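Local coordinates for protein dTDP-4-dehydrorhamnose reductase (Bacillus anthracis, PDB 3SC6) that catalyses the NADPH-dependent reduction of dTDP-4-dehydro-L-rhamnose to dTDP-L-rhamnose, a step in the rhamnose biosynthetic pathway, at residues 99-104 / 139-144; 40-45 / 62-67; 226-231 / 235-240. All blocks are in the same frame, centred on the assembly; numbering follows the deposited sequence.

Contact 1. Residues 99-104 / 139-144. With NAP (NADP nicotinamide-adenine-dinucleotide phosphate), chain G.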
loop_
_atom_site.group_PDB
_atom_site.type_symbol
_atom_site.label_atom_id
_atom_site.label_comp_id
_atom_site.label_asym_id
_atom_site.label_seq_id
_atom_site.Cartn_x
_atom_site.Cartn_y
_atom_site.Cartn_z
ATOM N N ALA A 99 3.368 17.675 12.214
ATOM C CA ALA A 99 3.960 16.358 12.052
ATOM C C ALA A 99 4.125 16.025 10.577
ATOM O O ALA A 99 3.354 16.495 9.744
ATOM C CB ALA A 99 3.079 15.310 12.711
ATOM N N LYS A 100 5.145 15.237 10.251
ATOM C CA LYS A 100 5.372 14.840 8.871
ATOM C C LYS A 100 4.317 13.775 8.644
ATOM O O LYS A 100 4.153 12.887 9.479
ATOM C CB LYS A 100 6.772 14.264 8.669
ATOM C CG LYS A 100 7.897 15.232 8.991
ATOM C CD LYS A 100 9.264 14.601 8.761
ATOM C CE LYS A 100 10.379 15.587 9.056
ATOM N NZ LYS A 100 11.719 14.988 8.830
ATOM N N LEU A 101 3.596 13.861 7.531
ATOM C CA LEU A 101 2.540 12.891 7.226
ATOM C C LEU A 101 2.857 11.955 6.061
ATOM O O LEU A 101 3.211 12.399 4.970
ATOM C CB LEU A 101 1.237 13.641 6.924
ATOM C CG LEU A 101 0.011 12.804 6.561
ATOM C CD1 LEU A 101 -0.293 11.797 7.658
ATOM C CD2 LEU A 101 -1.193 13.712 6.298
ATOM N N VAL A 102 2.730 10.652 6.300
ATOM C CA VAL A 102 2.988 9.664 5.259
ATOM C C VAL A 102 1.643 9.086 4.864
ATOM O O VAL A 102 0.998 8.407 5.660
ATOM C CB VAL A 102 3.929 8.539 5.719
ATOM C CG1 VAL A 102 4.098 7.524 4.616
ATOM C CG2 VAL A 102 5.267 9.104 6.121
ATOM N N TYR A 103 1.210 9.389 3.642
ATOM C CA TYR A 103 -0.061 8.903 3.141
ATOM C C TYR A 103 0.177 7.814 2.106
ATOM O O TYR A 103 0.697 8.078 1.020
ATOM C CB TYR A 103 -0.883 10.045 2.546
ATOM C CG TYR A 103 -2.217 9.599 2.005
ATOM C CD1 TYR A 103 -3.322 9.477 2.841
ATOM C CD2 TYR A 103 -2.384 9.318 0.658
ATOM C CE1 TYR A 103 -4.550 9.064 2.355
ATOM C CE2 TYR A 103 -3.613 8.913 0.160
ATOM C CZ TYR A 103 -4.689 8.788 1.015
ATOM O OH TYR A 103 -5.908 8.390 0.524
ATOM N N ILE A 104 -0.204 6.586 2.458
ATOM C CA ILE A 104 -0.035 5.441 1.577
ATOM C C ILE A 104 -1.146 5.440 0.545
ATOM O O ILE A 104 -2.324 5.453 0.896
ATOM C CB ILE A 104 -0.051 4.120 2.358
ATOM C CG1 ILE A 104 1.056 4.111 3.416
ATOM C CG2 ILE A 104 0.140 2.949 1.417
ATOM C CD1 ILE A 104 2.457 4.253 2.845
ATOM N N GLN A 139 -5.341 14.560 -2.572
ATOM C CA GLN A 139 -5.563 15.986 -2.768
ATOM C C GLN A 139 -5.807 16.721 -1.449
ATOM O O GLN A 139 -5.246 17.794 -1.252
ATOM C CB GLN A 139 -6.676 16.247 -3.787
ATOM C CG GLN A 139 -6.374 15.706 -5.193
ATOM C CD GLN A 139 -5.128 16.329 -5.839
ATOM O OE1 GLN A 139 -4.563 17.299 -5.338
ATOM N NE2 GLN A 139 -4.719 15.776 -6.971
ATOM N N PHE A 140 -6.625 16.181 -0.541
ATOM C CA PHE A 140 -6.828 16.896 0.725
ATOM C C PHE A 140 -5.519 17.022 1.486
ATOM O O PHE A 140 -5.318 18.001 2.196
ATOM C CB PHE A 140 -7.886 16.291 1.649
ATOM C CG PHE A 140 -9.291 16.397 1.149
ATOM C CD1 PHE A 140 -9.965 17.606 1.222
ATOM C CD2 PHE A 140 -9.993 15.277 0.750
ATOM C CE1 PHE A 140 -11.285 17.714 0.805
ATOM C CE2 PHE A 140 -11.319 15.376 0.343
ATOM C CZ PHE A 140 -11.963 16.597 0.373
ATOM N N VAL A 141 -4.635 16.033 1.349
ATOM C CA VAL A 141 -3.342 16.070 2.037
ATOM C C VAL A 141 -2.474 17.207 1.495
ATOM O O VAL A 141 -1.910 17.978 2.273
ATOM C CB VAL A 141 -2.582 14.729 1.938
ATOM C CG1 VAL A 141 -1.189 14.856 2.548
ATOM C CG2 VAL A 141 -3.370 13.618 2.610
ATOM N N LYS A 142 -2.359 17.311 0.171
ATOM C CA LYS A 142 -1.557 18.378 -0.432
ATOM C C LYS A 142 -2.175 19.741 -0.173
ATOM O O LYS A 142 -1.469 20.736 -0.013
ATOM C CB LYS A 142 -1.454 18.229 -1.951
ATOM C CG LYS A 142 -0.715 17.025 -2.507
ATOM C CD LYS A 142 -0.765 17.129 -4.043
ATOM C CE LYS A 142 0.017 16.057 -4.776
ATOM N NZ LYS A 142 1.484 16.130 -4.506
ATOM N N GLU A 143 -3.501 19.778 -0.145
ATOM C CA GLU A 143 -4.245 21.016 0.079
ATOM C C GLU A 143 -4.272 21.532 1.524
ATOM O O GLU A 143 -4.314 22.737 1.734
ATOM C CB GLU A 143 -5.687 20.825 -0.425
ATOM C CG GLU A 143 -5.800 20.571 -1.935
ATOM C CD GLU A 143 -7.219 20.217 -2.387
ATOM O OE1 GLU A 143 -8.064 19.892 -1.525
ATOM O OE2 GLU A 143 -7.479 20.214 -3.615
ATOM N N LEU A 144 -4.210 20.647 2.517
ATOM C CA LEU A 144 -4.262 21.097 3.915
ATOM C C LEU A 144 -3.016 20.847 4.782
ATOM O O LEU A 144 -3.042 21.107 5.984
ATOM C CB LEU A 144 -5.484 20.460 4.586
ATOM C CG LEU A 144 -6.830 20.752 3.904
ATOM C CD1 LEU A 144 -7.956 20.006 4.591
ATOM C CD2 LEU A 144 -7.126 22.235 3.864
HETATM P PA NAP G . -5.756 -3.314 5.223
HETATM O O1A NAP G . -7.215 -3.286 4.836
HETATM O O2A NAP G . -5.197 -4.541 5.912
HETATM O O5B NAP G . -5.431 -2.036 6.145
HETATM C C5B NAP G . -6.364 -0.975 6.329
HETATM C C4B NAP G . -6.727 -0.888 7.807
HETATM O O4B NAP G . -7.476 0.312 8.056
HETATM C C3B NAP G . -7.589 -2.067 8.258
HETATM O O3B NAP G . -6.997 -2.764 9.356
HETATM C C2B NAP G . -8.897 -1.439 8.683
HETATM O O2B NAP G . -9.477 -2.107 9.802
HETATM C C1B NAP G . -8.491 -0.007 9.007
HETATM N N9A NAP G . -9.656 0.921 9.026
HETATM C C8A NAP G . -10.825 0.789 8.371
HETATM N N7A NAP G . -11.621 1.836 8.689
HETATM C C5A NAP G . -10.943 2.613 9.554
HETATM C C6A NAP G . -11.250 3.875 10.269
HETATM N N6A NAP G . -12.444 4.493 10.101
HETATM N N1A NAP G . -10.303 4.395 11.084
HETATM C C2A NAP G . -9.117 3.776 11.244
HETATM N N3A NAP G . -8.822 2.625 10.605
HETATM C C4A NAP G . -9.710 2.031 9.766
HETATM O O3 NAP G . -4.872 -3.003 3.907
HETATM P PN NAP G . -3.309 -2.583 3.971
HETATM O O1N NAP G . -2.635 -3.138 2.737
HETATM O O2N NAP G . -2.745 -2.864 5.341
HETATM O O5D NAP G . -3.374 -0.988 3.814
HETATM C C5D NAP G . -2.183 -0.228 3.604
HETATM C C4D NAP G . -2.438 0.910 2.617
HETATM O O4D NAP G . -1.897 0.578 1.328
HETATM C C3D NAP G . -3.921 1.207 2.417
HETATM O O3D NAP G . -4.184 2.590 2.666
HETATM C C2D NAP G . -4.210 0.865 0.971
HETATM O O2D NAP G . -5.119 1.812 0.410
HETATM C C1D NAP G . -2.842 0.900 0.299
HETATM N N1N NAP G . -2.716 -0.032 -0.832
HETATM C C2N NAP G . -2.880 -1.352 -0.640
HETATM C C3N NAP G . -2.760 -2.249 -1.701
HETATM C C7N NAP G . -2.953 -3.722 -1.453
HETATM O O7N NAP G . -3.286 -4.095 -0.337
HETATM N N7N NAP G . -2.759 -4.596 -2.438
HETATM C C4N NAP G . -2.459 -1.760 -2.969
HETATM C C5N NAP G . -2.288 -0.396 -3.141
HETATM C C6N NAP G . -2.419 0.453 -2.047
HETATM P P2B NAP G . -10.767 -3.057 9.615
HETATM O O1X NAP G . -10.873 -3.750 10.951
HETATM O O2X NAP G . -11.903 -2.108 9.316
HETATM O O3X NAP G . -10.403 -3.963 8.464
#
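Val141, Leu101 and Tyr103 meet inside a beta-alpha-beta crossover of the Rossmann fold. Strand 100-106 leads, through a long loop, into helix 129-144, and the chain then returns as strand 148-157, parallel to the first strand. Helix 129-144 lies on one face of the sheet. Within residues 139-144, Val141 is the residue that meets the strand; Lys134 and Glu138, earlier in the helix, also touch Tyr103. The nearest backbone pair is Tyr103 and Val141, with CA atoms 8.0 Å apart. The gap is bridged by apolar side chains, without any hydrogen bond between the two segments.

The two methyls of Val141 divide the work. CG1 lies 3.9 Å from CD2 of Leu101. CG2 lies 4.1 Å from CD1 of Tyr103, approaching the ring obliquely. Leu101 and Tyr103 are two residues apart on the strand, so both face the helix, while Val102 between them faces away and touches Phe149. Each of the two has CG anti to its own backbone N (chi1 179° in Leu101, 180° in Tyr103), which carries both side chains across to Val141. Helix 76-97 packs on the same two side chains, with Ser94 beside Leu101 and Ala87 beside Tyr103.

The helix also reaches the cofactor. Tyr130 OH and Lys134 NZ, spaced as in the Tyr-x-x-x-Lys motif of short-chain dehydrogenases/reductases, are hydrogen-bonded to NADP. The strand reaches it too: the branch methyl CG2 of Ile104 sits 3.5 Å from C4D of the nicotinamide ribose.

Contact 2. Residues 40-45 / 62-67; sequences LDITNI and HCAAYT. With NAP (NADP nicotinamide-adenine-dinucleotide phosphate), chain G.
Ile42 stretches toward Ala64, and as modelled its CD1 lies 4.0 Å from the Ala64 CB. This CD1 comes closer to the His62 ring than carbons can sit, so its exact place is doubtful. The chain is fully extended: CG1 is anti to the backbone N (chi1 -168°) and CD1 continues outward (chi2 -178°). It crosses His62 at about a right angle. CG1 lies at the edge of the imidazole, in its plane, 3.7 Å from His62 CE1.

With CG anti to the backbone N (chi1 -178°), Asp41 brings OD1 to Thr43 and the adenine amino group. OD1 takes a hydrogen bond from Thr43 OG1 at 2.7 Å and another from Thr43 N, both on one face of the carboxylate; the second makes an Asx turn. The adenine N6A also donates to Asp41 OD1, at 3.0 Å. Ile42 N gives a nearly straight bond to N1A, 3.0 Å long. Ala64 CB lies 3.4 Å from N3A on the same base. Further along, Thr67 OG1 donates to phosphate oxygen O1A at 2.7 Å. Reading adenine through an acidic side chain and the next backbone N-H is typical of the Rossmann cofactor site of short-chain dehydrogenases/reductases.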
loop_
_atom_site.group_PDB
_atom_site.type_symbol
_atom_site.label_atom_id
_atom_site.label_comp_id
_atom_site.label_asym_id
_atom_site.label_seq_id
_atom_site.Cartn_x
_atom_site.Cartn_y
_atom_site.Cartn_z
ATOM N N LEU A 40 -8.907 4.822 17.356
ATOM C CA LEU A 40 -8.687 6.020 16.539
ATOM C C LEU A 40 -9.481 5.924 15.241
ATOM O O LEU A 40 -8.968 5.459 14.218
ATOM C CB LEU A 40 -7.197 6.211 16.231
ATOM C CG LEU A 40 -6.806 7.424 15.367
ATOM C CD1 LEU A 40 -7.314 8.719 15.972
ATOM C CD2 LEU A 40 -5.295 7.484 15.165
ATOM N N ASP A 41 -10.741 6.351 15.296
ATOM C CA ASP A 41 -11.615 6.318 14.132
ATOM C C ASP A 41 -11.267 7.501 13.234
ATOM O O ASP A 41 -11.507 8.654 13.580
ATOM C CB ASP A 41 -13.082 6.360 14.557
ATOM C CG ASP A 41 -14.032 6.274 13.381
ATOM O OD1 ASP A 41 -13.562 6.225 12.227
ATOM O OD2 ASP A 41 -15.256 6.252 13.612
ATOM N N ILE A 42 -10.702 7.188 12.076
ATOM C CA ILE A 42 -10.289 8.183 11.093
ATOM C C ILE A 42 -11.442 9.107 10.677
ATOM O O ILE A 42 -11.227 10.287 10.405
ATOM C CB ILE A 42 -9.753 7.471 9.831
ATOM C CG1 ILE A 42 -9.040 8.423 8.889
ATOM C CG2 ILE A 42 -10.867 6.740 9.114
ATOM C CD1 ILE A 42 -8.553 7.715 7.629
ATOM N N THR A 43 -12.662 8.573 10.649
ATOM C CA THR A 43 -13.840 9.354 10.258
ATOM C C THR A 43 -14.378 10.283 11.352
ATOM O O THR A 43 -15.323 11.031 11.113
ATOM C CB THR A 43 -14.987 8.437 9.799
ATOM O OG1 THR A 43 -15.400 7.597 10.880
ATOM C CG2 THR A 43 -14.544 7.581 8.623
ATOM N N ASN A 44 -13.793 10.222 12.546
ATOM C CA ASN A 44 -14.218 11.070 13.665
ATOM C C ASN A 44 -13.129 12.114 13.911
ATOM O O ASN A 44 -12.152 11.859 14.615
ATOM C CB ASN A 44 -14.465 10.217 14.914
ATOM C CG ASN A 44 -14.945 11.032 16.102
ATOM O OD1 ASN A 44 -15.025 12.259 16.045
ATOM N ND2 ASN A 44 -15.264 10.347 17.187
ATOM N N ILE A 45 -13.311 13.293 13.324
ATOM C CA ILE A 45 -12.342 14.380 13.448
ATOM C C ILE A 45 -12.103 14.810 14.897
ATOM O O ILE A 45 -10.966 15.064 15.295
ATOM C CB ILE A 45 -12.751 15.596 12.574
ATOM C CG1 ILE A 45 -11.592 16.594 12.463
ATOM C CG2 ILE A 45 -14.051 16.225 13.084
ATOM C CD1 ILE A 45 -11.890 17.789 11.570
ATOM N N HIS A 62 0.009 7.202 8.004
ATOM C CA HIS A 62 -1.394 6.932 7.792
ATOM C C HIS A 62 -1.632 5.696 6.928
ATOM O O HIS A 62 -1.512 5.749 5.701
ATOM C CB HIS A 62 -2.028 8.155 7.150
ATOM C CG HIS A 62 -3.507 8.062 7.007
ATOM N ND1 HIS A 62 -4.368 8.476 8.000
ATOM C CD2 HIS A 62 -4.285 7.626 5.990
ATOM C CE1 HIS A 62 -5.613 8.293 7.604
ATOM N NE2 HIS A 62 -5.592 7.780 6.387
ATOM N N CYS A 63 -1.978 4.585 7.575
ATOM C CA CYS A 63 -2.235 3.331 6.866
ATOM C C CYS A 63 -3.726 3.005 6.788
ATOM O O CYS A 63 -4.140 2.187 5.967
ATOM C CB CYS A 63 -1.495 2.180 7.544
ATOM S SG CYS A 63 0.300 2.407 7.625
ATOM N N ALA A 64 -4.528 3.646 7.636
ATOM C CA ALA A 64 -5.973 3.417 7.655
ATOM C C ALA A 64 -6.591 3.627 6.272
ATOM O O ALA A 64 -6.248 4.582 5.570
ATOM C CB ALA A 64 -6.641 4.332 8.679
ATOM N N ALA A 65 -7.498 2.730 5.887
ATOM C CA ALA A 65 -8.158 2.821 4.588
ATOM C C ALA A 65 -9.170 1.698 4.351
ATOM O O ALA A 65 -9.145 0.658 5.019
ATOM C CB ALA A 65 -7.123 2.818 3.474
ATOM N N TYR A 66 -10.063 1.938 3.393
ATOM C CA TYR A 66 -11.096 0.990 3.002
ATOM C C TYR A 66 -10.508 0.330 1.764
ATOM O O TYR A 66 -10.585 0.879 0.668
ATOM C CB TYR A 66 -12.393 1.731 2.676
ATOM C CG TYR A 66 -13.541 0.841 2.272
ATOM C CD1 TYR A 66 -14.415 0.331 3.224
ATOM C CD2 TYR A 66 -13.764 0.523 0.941
ATOM C CE1 TYR A 66 -15.478 -0.482 2.861
ATOM C CE2 TYR A 66 -14.823 -0.287 0.566
ATOM C CZ TYR A 66 -15.678 -0.788 1.531
ATOM O OH TYR A 66 -16.730 -1.598 1.166
ATOM N N THR A 67 -9.907 -0.842 1.953
ATOM C CA THR A 67 -9.273 -1.579 0.858
ATOM C C THR A 67 -10.112 -2.690 0.223
ATOM O O THR A 67 -9.573 -3.726 -0.173
ATOM C CB THR A 67 -7.958 -2.204 1.347
ATOM O OG1 THR A 67 -8.235 -3.157 2.379
ATOM C CG2 THR A 67 -7.024 -1.125 1.883
HETATM P PA NAP G . -5.756 -3.314 5.223
HETATM O O1A NAP G . -7.215 -3.286 4.836
HETATM O O2A NAP G . -5.197 -4.541 5.912
HETATM O O5B NAP G . -5.431 -2.036 6.145
HETATM C C5B NAP G . -6.364 -0.975 6.329
HETATM C C4B NAP G . -6.727 -0.888 7.807
HETATM O O4B NAP G . -7.476 0.312 8.056
HETATM C C3B NAP G . -7.589 -2.067 8.258
HETATM O O3B NAP G . -6.997 -2.764 9.356
HETATM C C2B NAP G . -8.897 -1.439 8.683
HETATM O O2B NAP G . -9.477 -2.107 9.802
HETATM C C1B NAP G . -8.491 -0.007 9.007
HETATM N N9A NAP G . -9.656 0.921 9.026
HETATM C C8A NAP G . -10.825 0.789 8.371
HETATM N N7A NAP G . -11.621 1.836 8.689
HETATM C C5A NAP G . -10.943 2.613 9.554
HETATM C C6A NAP G . -11.250 3.875 10.269
HETATM N N6A NAP G . -12.444 4.493 10.101
HETATM N N1A NAP G . -10.303 4.395 11.084
HETATM C C2A NAP G . -9.117 3.776 11.244
HETATM N N3A NAP G . -8.822 2.625 10.605
HETATM C C4A NAP G . -9.710 2.031 9.766
HETATM O O3 NAP G . -4.872 -3.003 3.907
HETATM P PN NAP G . -3.309 -2.583 3.971
HETATM O O1N NAP G . -2.635 -3.138 2.737
HETATM O O2N NAP G . -2.745 -2.864 5.341
HETATM O O5D NAP G . -3.374 -0.988 3.814
HETATM C C5D NAP G . -2.183 -0.228 3.604
HETATM C C4D NAP G . -2.438 0.910 2.617
HETATM O O4D NAP G . -1.897 0.578 1.328
HETATM C C3D NAP G . -3.921 1.207 2.417
HETATM O O3D NAP G . -4.184 2.590 2.666
HETATM C C2D NAP G . -4.210 0.865 0.971
HETATM O O2D NAP G . -5.119 1.812 0.410
HETATM C C1D NAP G . -2.842 0.900 0.299
HETATM N N1N NAP G . -2.716 -0.032 -0.832
HETATM C C2N NAP G . -2.880 -1.352 -0.640
HETATM C C3N NAP G . -2.760 -2.249 -1.701
HETATM C C7N NAP G . -2.953 -3.722 -1.453
HETATM O O7N NAP G . -3.286 -4.095 -0.337
HETATM N N7N NAP G . -2.759 -4.596 -2.438
HETATM C C4N NAP G . -2.459 -1.760 -2.969
HETATM C C5N NAP G . -2.288 -0.396 -3.141
HETATM C C6N NAP G . -2.419 0.453 -2.047
HETATM P P2B NAP G . -10.767 -3.057 9.615
HETATM O O1X NAP G . -10.873 -3.750 10.951
HETATM O O2X NAP G . -11.903 -2.108 9.316
HETATM O O3X NAP G . -10.403 -3.963 8.464
#

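Contact 3. Residues 226-231 / 235-240; sequences KIFSYA and VNVLPV
Phe228 of helix 220-231 reaches across to Val235, just before strand 236-240, and to Val237 within it. Only three residues separate the two segments, so the chain leaves the helix, turns and lays the strand against it. The closest backbone pair is Phe228 and Val235, with CA atoms 7.3 Å apart.

From CA, the CB of Phe228 points toward the strand. CG then lies beside the backbone N and anti to the carbonyl carbon (chi1 -58°), which sends the ring toward residues 235-237. CD2 is the first ring atom to arrive. It lies 4.0 Å from CG2 of Val237 and, more loosely, 4.4 Å from the backbone O of Val235, which is met obliquely. CE2, one atom further, makes the tightest approach, 3.7 Å from the same Val237 CG2. That methyl sits at the ring edge, in the ring plane. Val235 also turns its side chain to the ring, but its CB stays 4.5 Å from Phe228 CD2. Asn236 between the two valines points away.

Met168 of helix 164-172 also touches Phe228, and Phe221 of its own helix packs on Val237. On the strand, Asn236 and Leu238 form backbone bonds to Ile178 of strand 177-181. This is helix-on-sheet packing over a two-stranded parallel sheet, consistent with the small C-terminal lobe that extended short-chain dehydrogenases/reductases set beside their Rossmann domain.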
loop_
_atom_site.group_PDB
_atom_site.type_symbol
_atom_site.label_atom_id
_atom_site.label_comp_id
_atom_site.label_asym_id
_atom_site.label_seq_id
_atom_site.Cartn_x
_atom_site.Cartn_y
_atom_site.Cartn_z
ATOM N N LYS A 226 6.104 -18.805 -9.697
ATOM C CA LYS A 226 7.295 -18.579 -8.902
ATOM C C LYS A 226 7.070 -18.731 -7.387
ATOM O O LYS A 226 8.024 -18.957 -6.642
ATOM C CB LYS A 226 7.984 -17.273 -9.309
ATOM C CG LYS A 226 9.280 -17.004 -8.567
ATOM C CD LYS A 226 10.070 -15.859 -9.182
ATOM C CE LYS A 226 10.518 -16.203 -10.616
ATOM N NZ LYS A 226 11.313 -15.114 -11.247
ATOM N N ILE A 227 5.824 -18.618 -6.930
ATOM C CA ILE A 227 5.550 -18.789 -5.507
ATOM C C ILE A 227 5.750 -20.271 -5.204
ATOM O O ILE A 227 6.330 -20.632 -4.179
ATOM C CB ILE A 227 4.128 -18.351 -5.100
ATOM C CG1 ILE A 227 3.974 -16.839 -5.267
ATOM C CG2 ILE A 227 3.872 -18.682 -3.639
ATOM C CD1 ILE A 227 2.608 -16.313 -4.880
ATOM N N PHE A 228 5.286 -21.126 -6.118
ATOM C CA PHE A 228 5.422 -22.568 -5.945
ATOM C C PHE A 228 6.862 -22.986 -6.195
ATOM O O PHE A 228 7.309 -24.011 -5.691
ATOM C CB PHE A 228 4.486 -23.350 -6.871
ATOM C CG PHE A 228 3.035 -23.017 -6.685
ATOM C CD1 PHE A 228 2.473 -23.009 -5.425
ATOM C CD2 PHE A 228 2.218 -22.781 -7.775
ATOM C CE1 PHE A 228 1.138 -22.708 -5.245
ATOM C CE2 PHE A 228 0.877 -22.494 -7.603
ATOM C CZ PHE A 228 0.337 -22.459 -6.335
ATOM N N SER A 229 7.581 -22.195 -6.988
ATOM C CA SER A 229 8.973 -22.489 -7.289
ATOM C C SER A 229 9.768 -22.432 -5.986
ATOM O O SER A 229 10.506 -23.366 -5.668
ATOM C CB SER A 229 9.532 -21.495 -8.306
ATOM O OG SER A 229 10.886 -21.783 -8.607
ATOM N N TYR A 230 9.620 -21.338 -5.233
ATOM C CA TYR A 230 10.331 -21.199 -3.957
ATOM C C TYR A 230 9.718 -22.095 -2.888
ATOM O O TYR A 230 10.419 -22.572 -1.998
ATOM C CB TYR A 230 10.380 -19.752 -3.450
ATOM C CG TYR A 230 11.176 -18.795 -4.310
ATOM C CD1 TYR A 230 12.563 -18.752 -4.222
ATOM C CD2 TYR A 230 10.548 -17.880 -5.141
ATOM C CE1 TYR A 230 13.302 -17.871 -4.986
ATOM C CE2 TYR A 230 11.283 -16.985 -5.903
ATOM C CZ TYR A 230 12.657 -16.987 -5.822
ATOM O OH TYR A 230 13.387 -16.099 -6.577
ATOM N N ALA A 231 8.408 -22.312 -2.970
ATOM C CA ALA A 231 7.721 -23.161 -2.006
ATOM C C ALA A 231 8.081 -24.624 -2.275
ATOM O O ALA A 231 7.902 -25.488 -1.415
ATOM C CB ALA A 231 6.223 -22.957 -2.096
ATOM N N VAL A 235 2.783 -28.168 -8.589
ATOM C CA VAL A 235 1.399 -27.872 -8.939
ATOM C C VAL A 235 1.361 -27.079 -10.241
ATOM O O VAL A 235 2.232 -26.251 -10.494
ATOM C CB VAL A 235 0.711 -27.047 -7.837
ATOM C CG1 VAL A 235 -0.703 -26.676 -8.253
ATOM C CG2 VAL A 235 0.708 -27.815 -6.518
ATOM N N ASN A 236 0.350 -27.334 -11.065
ATOM C CA ASN A 236 0.208 -26.639 -12.341
ATOM C C ASN A 236 -0.629 -25.383 -12.204
ATOM O O ASN A 236 -1.487 -25.293 -11.328
ATOM C CB ASN A 236 -0.448 -27.553 -13.371
ATOM C CG ASN A 236 0.346 -28.812 -13.620
ATOM O OD1 ASN A 236 1.437 -28.988 -13.077
ATOM N ND2 ASN A 236 -0.196 -29.697 -14.450
ATOM N N VAL A 237 -0.379 -24.418 -13.081
ATOM C CA VAL A 237 -1.112 -23.161 -13.070
ATOM C C VAL A 237 -1.690 -22.915 -14.462
ATOM O O VAL A 237 -0.956 -22.897 -15.450
ATOM C CB VAL A 237 -0.214 -21.984 -12.659
ATOM C CG1 VAL A 237 -1.001 -20.686 -12.692
ATOM C CG2 VAL A 237 0.365 -22.222 -11.272
ATOM N N LEU A 238 -3.007 -22.733 -14.533
ATOM C CA LEU A 238 -3.686 -22.496 -15.806
ATOM C C LEU A 238 -3.988 -21.011 -15.999
ATOM O O LEU A 238 -4.649 -20.404 -15.165
ATOM C CB LEU A 238 -4.988 -23.302 -15.858
ATOM C CG LEU A 238 -4.847 -24.824 -15.707
ATOM C CD1 LEU A 238 -6.212 -25.493 -15.691
ATOM C CD2 LEU A 238 -3.974 -25.410 -16.808
ATOM N N PRO A 239 -3.515 -20.426 -17.113
ATOM C CA PRO A 239 -3.750 -19.011 -17.382
ATOM C C PRO A 239 -5.180 -18.723 -17.826
ATOM O O PRO A 239 -5.645 -19.304 -18.803
ATOM C CB PRO A 239 -2.779 -18.712 -18.523
ATOM C CG PRO A 239 -2.648 -19.993 -19.244
ATOM C CD PRO A 239 -2.783 -21.078 -18.214
ATOM N N VAL A 240 -5.860 -17.826 -17.115
ATOM C CA VAL A 240 -7.239 -17.465 -17.447
ATOM C C VAL A 240 -7.381 -15.955 -17.636
ATOM O O VAL A 240 -6.565 -15.178 -17.141
ATOM C CB VAL A 240 -8.234 -17.939 -16.366
ATOM C CG1 VAL A 240 -8.224 -19.455 -16.266
ATOM C CG2 VAL A 240 -7.910 -17.305 -15.022
#

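Contacts 1 and 2 are neighbours in the Rossmann part, with centres 13 Å apart. Strands 59-62 and 100-106 run parallel there, and His62 N to Val102 O, at 2.8 Å, is a probable hydrogen bond. His62 CD2 also packs 3.8 Å from Tyr103 CD1, so the histidine links the two contacts. Both touch NADP: contact 2 spans it from adenine to phosphate and ribose, and contact 1 meets the nicotinamide ribose. Contact 3 stands apart, across the centre of the chain. Its centre is 39 Å from contact 1 and 36 Å from contact 2. Its nearest atoms stay about 18 Å from contact 2, and it holds no residue of the NADP pocket.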